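Local coordinates for protein cysteine desulfurase (Thermococcus onnurineus, PDB 5B89) that probably catalyses the pyridoxal-phosphate-dependent removal of sulfur from L-cysteine, yielding L-alanine and a persulfide on a sulfur carrier, at residues T43-M56 and F232-I244. Sequence-based numbering, arbitrary orientation.
Sequences TATSLTPKPVVEAM and FSGHKGPMGPTGI. With PLP (pyridoxal-5'-phosphate), chain G; ALA (alanine), chain H.
Thr45 and Ser46 bind the loop after strand 229-233 that carries Lys236, in the large domain of this fold type I, class-V aminotransferase-like enzyme. Lys236 is covalently joined to the pyridoxal phosphate, NZ to C4A at 1.4 Å. Its extended chain passes alongside the Thr43 carbonyl oxygen. Thr43 and Ala44 also line the alanine pocket.

The polar contacts centre on His235. Ser46 N donates to His235 O at 3.0 Å and 169°, in the carbonyl plane. Ser46 OG lies 2.7 Å from Lys236 O and near His235 O; its one proton can serve either. Thr45 OG1, anti to the backbone N at chi1 -154°, meets the ring edge 2.7 Å from His235 ND1, in a hydrogen bond whose direction is open. At the other ring nitrogen, NE2 donates to phosphate O1P at 2.9 Å. Bonds at both nitrogens fix the ring's rotation. Ser233 OG makes a very short bond to O1P. Thr288 of the second subunit also hydrogen-bonds the cofactor, and Arg64 of that subunit bonds Thr45 OG1 and Thr48 OG1.

Apolar packing continues toward helix 50-62. Pro49 CD rests on Met239 CB at 3.8 Å, and Met56 SD meets Pro241 CB at 3.6 Å. Val52 CG2 sits against Met239 O, a buried carbonyl without a polar partner.

One water bridges the segments, bonded to Thr48 OG1 and donating to Ser46 OG and, at 2.7 Å, to Gly240 O.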
loop_
_atom_site.group_PDB
_atom_site.type_symbol
_atom_site.label_atom_id
_atom_site.label_comp_id
_atom_site.label_asym_id
_atom_site.label_seq_id
_atom_site.Cartn_x
_atom_site.Cartn_y
_atom_site.Cartn_z
ATOM N N THR B 43 -1.028 -14.781 13.822
ATOM C CA THR B 43 -2.240 -13.937 13.642
ATOM C C THR B 43 -1.789 -12.537 13.306
ATOM O O THR B 43 -2.484 -11.845 12.480
ATOM C CB THR B 43 -3.133 -14.027 14.853
ATOM O OG1 THR B 43 -3.626 -15.376 14.850
ATOM C CG2 THR B 43 -4.295 -13.126 14.742
ATOM N N ALA B 44 -0.668 -12.041 13.876
ATOM C CA ALA B 44 -0.179 -10.708 13.631
ATOM C C ALA B 44 0.432 -10.652 12.259
ATOM O O ALA B 44 0.129 -9.708 11.490
ATOM C CB ALA B 44 0.805 -10.268 14.654
ATOM N N THR B 45 1.247 -11.620 11.949
ATOM C CA THR B 45 1.860 -11.711 10.652
ATOM C C THR B 45 2.563 -13.067 10.569
ATOM O O THR B 45 2.966 -13.570 11.536
ATOM C CB THR B 45 2.837 -10.524 10.375
ATOM O OG1 THR B 45 2.961 -10.279 8.988
ATOM C CG2 THR B 45 4.196 -10.777 10.950
ATOM N N SER B 46 2.650 -13.615 9.388
ATOM C CA SER B 46 3.366 -14.861 9.233
ATOM C C SER B 46 4.848 -14.646 9.009
ATOM O O SER B 46 5.260 -13.575 8.758
ATOM C CB SER B 46 2.831 -15.641 8.024
ATOM O OG SER B 46 2.967 -14.922 6.824
ATOM N N LEU B 47 5.613 -15.722 9.121
ATOM C CA LEU B 47 7.001 -15.730 8.758
ATOM C C LEU B 47 6.951 -15.963 7.244
ATOM O O LEU B 47 6.009 -16.413 6.737
ATOM C CB LEU B 47 7.769 -16.863 9.441
ATOM C CG LEU B 47 7.827 -16.687 10.934
ATOM C CD1 LEU B 47 8.621 -17.853 11.521
ATOM C CD2 LEU B 47 8.507 -15.376 11.263
ATOM N N THR B 48 8.003 -15.613 6.556
ATOM C CA THR B 48 8.043 -15.625 5.115
ATOM C C THR B 48 9.080 -16.603 4.561
ATOM O O THR B 48 10.184 -16.503 4.879
ATOM C CB THR B 48 8.386 -14.187 4.634
ATOM O OG1 THR B 48 7.536 -13.229 5.272
ATOM C CG2 THR B 48 8.289 -14.057 3.134
ATOM N N PRO B 49 8.662 -17.532 3.734
ATOM C CA PRO B 49 9.619 -18.518 3.181
ATOM C C PRO B 49 10.561 -17.851 2.179
ATOM O O PRO B 49 10.223 -16.950 1.431
ATOM C CB PRO B 49 8.699 -19.505 2.492
ATOM C CG PRO B 49 7.312 -19.062 2.677
ATOM C CD PRO B 49 7.270 -17.761 3.376
ATOM N N LYS B 50 11.719 -18.479 2.062
ATOM C CA LYS B 50 12.715 -17.982 1.102
ATOM C C LYS B 50 12.267 -17.878 -0.272
ATOM O O LYS B 50 12.576 -16.931 -0.975
ATOM C CB LYS B 50 13.985 -18.839 1.188
ATOM C CG LYS B 50 14.736 -18.533 2.406
ATOM C CD LYS B 50 15.908 -19.533 2.599
ATOM C CE LYS B 50 16.852 -19.556 1.426
ATOM N NZ LYS B 50 17.755 -18.392 1.471
ATOM N N PRO B 51 11.468 -18.808 -0.781
ATOM C CA PRO B 51 11.020 -18.661 -2.160
ATOM C C PRO B 51 10.168 -17.414 -2.450
ATOM O O PRO B 51 10.151 -16.949 -3.516
ATOM C CB PRO B 51 10.199 -19.926 -2.400
ATOM C CG PRO B 51 10.811 -20.921 -1.512
ATOM C CD PRO B 51 11.231 -20.170 -0.284
ATOM N N VAL B 52 9.484 -16.893 -1.458
ATOM C CA VAL B 52 8.689 -15.708 -1.635
ATOM C C VAL B 52 9.642 -14.483 -1.746
ATOM O O VAL B 52 9.482 -13.652 -2.544
ATOM C CB VAL B 52 7.701 -15.558 -0.487
ATOM C CG1 VAL B 52 7.077 -14.181 -0.508
ATOM C CG2 VAL B 52 6.643 -16.679 -0.553
ATOM N N VAL B 53 10.650 -14.478 -0.904
ATOM C CA VAL B 53 11.659 -13.440 -0.941
ATOM C C VAL B 53 12.391 -13.477 -2.293
ATOM O O VAL B 53 12.557 -12.474 -2.872
ATOM C CB VAL B 53 12.632 -13.558 0.240
ATOM C CG1 VAL B 53 13.732 -12.506 0.141
ATOM C CG2 VAL B 53 11.880 -13.380 1.517
ATOM N N GLU B 54 12.753 -14.669 -2.763
ATOM C CA GLU B 54 13.383 -14.843 -4.028
ATOM C C GLU B 54 12.599 -14.334 -5.175
ATOM O O GLU B 54 13.075 -13.646 -6.130
ATOM C CB GLU B 54 13.850 -16.251 -4.198
ATOM C CG GLU B 54 14.909 -16.696 -3.199
ATOM C CD GLU B 54 15.171 -18.202 -2.977
ATOM O OE1 GLU B 54 14.449 -19.036 -3.561
ATOM O OE2 GLU B 54 16.072 -18.471 -2.128
ATOM N N ALA B 55 11.243 -14.551 -5.154
ATOM C CA ALA B 55 10.466 -14.072 -6.218
ATOM C C ALA B 55 10.427 -12.542 -6.379
ATOM O O ALA B 55 10.380 -11.929 -7.426
ATOM C CB ALA B 55 9.001 -14.603 -6.116
ATOM N N MET B 56 10.375 -11.917 -5.224
ATOM C CA MET B 56 10.372 -10.483 -5.130
ATOM C C MET B 56 11.725 -9.892 -5.532
ATOM O O MET B 56 11.773 -8.924 -6.206
ATOM C CB MET B 56 10.052 -10.048 -3.692
ATOM C CG MET B 56 8.633 -10.358 -3.314
ATOM S SD MET B 56 8.164 -9.534 -1.792
ATOM C CE MET B 56 9.249 -10.245 -0.565
ATOM N N PHE B 232 -8.612 -9.612 2.279
ATOM C CA PHE B 232 -7.568 -10.307 3.024
ATOM C C PHE B 232 -6.236 -9.626 2.878
ATOM O O PHE B 232 -6.100 -8.724 2.080
ATOM C CB PHE B 232 -7.519 -11.769 2.719
ATOM C CG PHE B 232 -7.014 -12.167 1.382
ATOM C CD1 PHE B 232 -5.656 -12.444 1.229
ATOM C CD2 PHE B 232 -7.840 -12.362 0.292
ATOM C CE1 PHE B 232 -5.148 -12.908 0.081
ATOM C CE2 PHE B 232 -7.322 -12.850 -0.869
ATOM C CZ PHE B 232 -5.940 -13.098 -1.003
ATOM N N SER B 233 -5.281 -10.032 3.734
ATOM C CA SER B 233 -3.909 -9.437 3.780
ATOM C C SER B 233 -2.878 -10.423 3.352
ATOM O O SER B 233 -2.865 -11.557 3.888
ATOM C CB SER B 233 -3.517 -8.976 5.202
ATOM O OG SER B 233 -4.389 -7.855 5.600
ATOM N N GLY B 234 -1.964 -10.059 2.452
ATOM C CA GLY B 234 -0.928 -10.975 2.054
ATOM C C GLY B 234 0.038 -11.401 3.092
ATOM O O GLY B 234 0.538 -12.521 3.047
ATOM N N HIS B 235 0.268 -10.560 4.083
ATOM C CA HIS B 235 1.290 -10.834 5.102
ATOM C C HIS B 235 0.951 -11.811 6.197
ATOM O O HIS B 235 1.748 -12.172 6.978
ATOM C CB HIS B 235 1.786 -9.546 5.748
ATOM C CG HIS B 235 0.787 -8.873 6.630
ATOM N ND1 HIS B 235 0.759 -9.081 7.976
ATOM C CD2 HIS B 235 -0.217 -8.017 6.363
ATOM C CE1 HIS B 235 -0.223 -8.392 8.501
ATOM N NE2 HIS B 235 -0.830 -7.726 7.546
ATOM N N LYS B 236 -0.301 -12.194 6.186
ATOM C CA LYS B 236 -0.821 -13.144 7.156
ATOM C C LYS B 236 -0.752 -14.580 6.641
ATOM O O LYS B 236 0.276 -14.969 6.269
ATOM C CB LYS B 236 -2.212 -12.723 7.635
ATOM C CG LYS B 236 -2.159 -11.448 8.512
ATOM C CD LYS B 236 -3.493 -10.941 8.982
ATOM C CE LYS B 236 -3.380 -9.679 9.850
ATOM N NZ LYS B 236 -4.547 -9.735 10.739
ATOM N N GLY B 237 -1.856 -15.332 6.628
ATOM C CA GLY B 237 -1.752 -16.684 6.263
ATOM C C GLY B 237 -1.157 -17.006 4.911
ATOM O O GLY B 237 -0.556 -18.074 4.712
ATOM N N PRO B 238 -1.335 -16.142 3.881
ATOM C CA PRO B 238 -0.800 -16.461 2.550
ATOM C C PRO B 238 0.749 -16.485 2.460
ATOM O O PRO B 238 1.251 -16.768 1.366
ATOM C CB PRO B 238 -1.347 -15.335 1.626
ATOM C CG PRO B 238 -2.625 -14.969 2.283
ATOM C CD PRO B 238 -2.332 -15.054 3.764
ATOM N N MET B 239 1.454 -16.078 3.520
ATOM C CA MET B 239 2.935 -16.172 3.595
ATOM C C MET B 239 3.521 -15.155 2.557
ATOM O O MET B 239 4.624 -15.414 2.033
ATOM C CB MET B 239 3.496 -17.608 3.357
ATOM C CG MET B 239 3.139 -18.401 4.598
ATOM S SD MET B 239 4.011 -20.020 4.465
ATOM C CE MET B 239 2.965 -21.158 5.279
ATOM N N GLY B 240 2.863 -14.067 2.287
ATOM C CA GLY B 240 3.320 -13.003 1.427
ATOM C C GLY B 240 3.969 -11.913 2.216
ATOM O O GLY B 240 4.116 -11.886 3.398
ATOM N N PRO B 241 4.387 -10.905 1.421
ATOM C CA PRO B 241 5.037 -9.710 1.991
ATOM C C PRO B 241 4.105 -8.747 2.652
ATOM O O PRO B 241 2.843 -8.913 2.512
ATOM C CB PRO B 241 5.732 -9.017 0.812
ATOM C CG PRO B 241 4.780 -9.342 -0.303
ATOM C CD PRO B 241 4.262 -10.801 -0.041
ATOM N N THR B 242 4.595 -7.738 3.366
ATOM C CA THR B 242 3.760 -6.659 3.872
ATOM C C THR B 242 3.420 -5.736 2.716
ATOM O O THR B 242 3.968 -5.783 1.616
ATOM C CB THR B 242 4.479 -5.924 5.005
ATOM O OG1 THR B 242 5.714 -5.351 4.485
ATOM C CG2 THR B 242 4.798 -6.832 6.132
ATOM N N GLY B 243 2.443 -4.881 2.933
ATOM C CA GLY B 243 2.074 -3.890 1.974
ATOM C C GLY B 243 1.220 -4.301 0.801
ATOM O O GLY B 243 1.031 -3.567 -0.155
ATOM N N ILE B 244 0.639 -5.537 0.923
ATOM C CA ILE B 244 -0.266 -5.987 -0.147
ATOM C C ILE B 244 -1.492 -6.623 0.444
ATOM O O ILE B 244 -1.437 -7.563 1.234
ATOM C CB ILE B 244 0.471 -6.951 -1.132
ATOM C CG1 ILE B 244 -0.339 -7.203 -2.379
ATOM C CG2 ILE B 244 1.001 -8.205 -0.493
ATOM C CD1 ILE B 244 -0.422 -6.048 -3.347
HETATM N N1 PLP G . -9.364 -8.337 10.422
HETATM C C2 PLP G . -8.927 -9.457 11.061
HETATM C C2A PLP G . -9.891 -10.551 11.466
HETATM C C3 PLP G . -7.554 -9.518 11.358
HETATM O O3 PLP G . -7.065 -10.614 11.989
HETATM C C4 PLP G . -6.681 -8.487 10.924
HETATM C C4A PLP G . -5.161 -8.588 11.342
HETATM C C5 PLP G . -7.231 -7.403 10.191
HETATM C C6 PLP G . -8.586 -7.317 9.956
HETATM C C5A PLP G . -6.301 -6.271 9.766
HETATM O O4P PLP G . -5.366 -6.778 8.765
HETATM P P PLP G . -4.323 -5.716 8.336
HETATM O O1P PLP G . -3.458 -6.448 7.427
HETATM O O2P PLP G . -3.605 -5.306 9.624
HETATM O O3P PLP G . -5.032 -4.579 7.765
HETATM N N ALA H . -5.084 -8.841 12.847
HETATM C CA ALA H . -3.699 -8.866 13.529
HETATM C C ALA H . -3.645 -8.956 15.073
HETATM O O ALA H . -4.685 -9.386 15.627
HETATM C CB ALA H . -2.729 -7.729 13.148
HETATM O OXT ALA H . -2.615 -8.746 15.814
HETATM O O HOH W 1 4.895 -13.750 5.220
#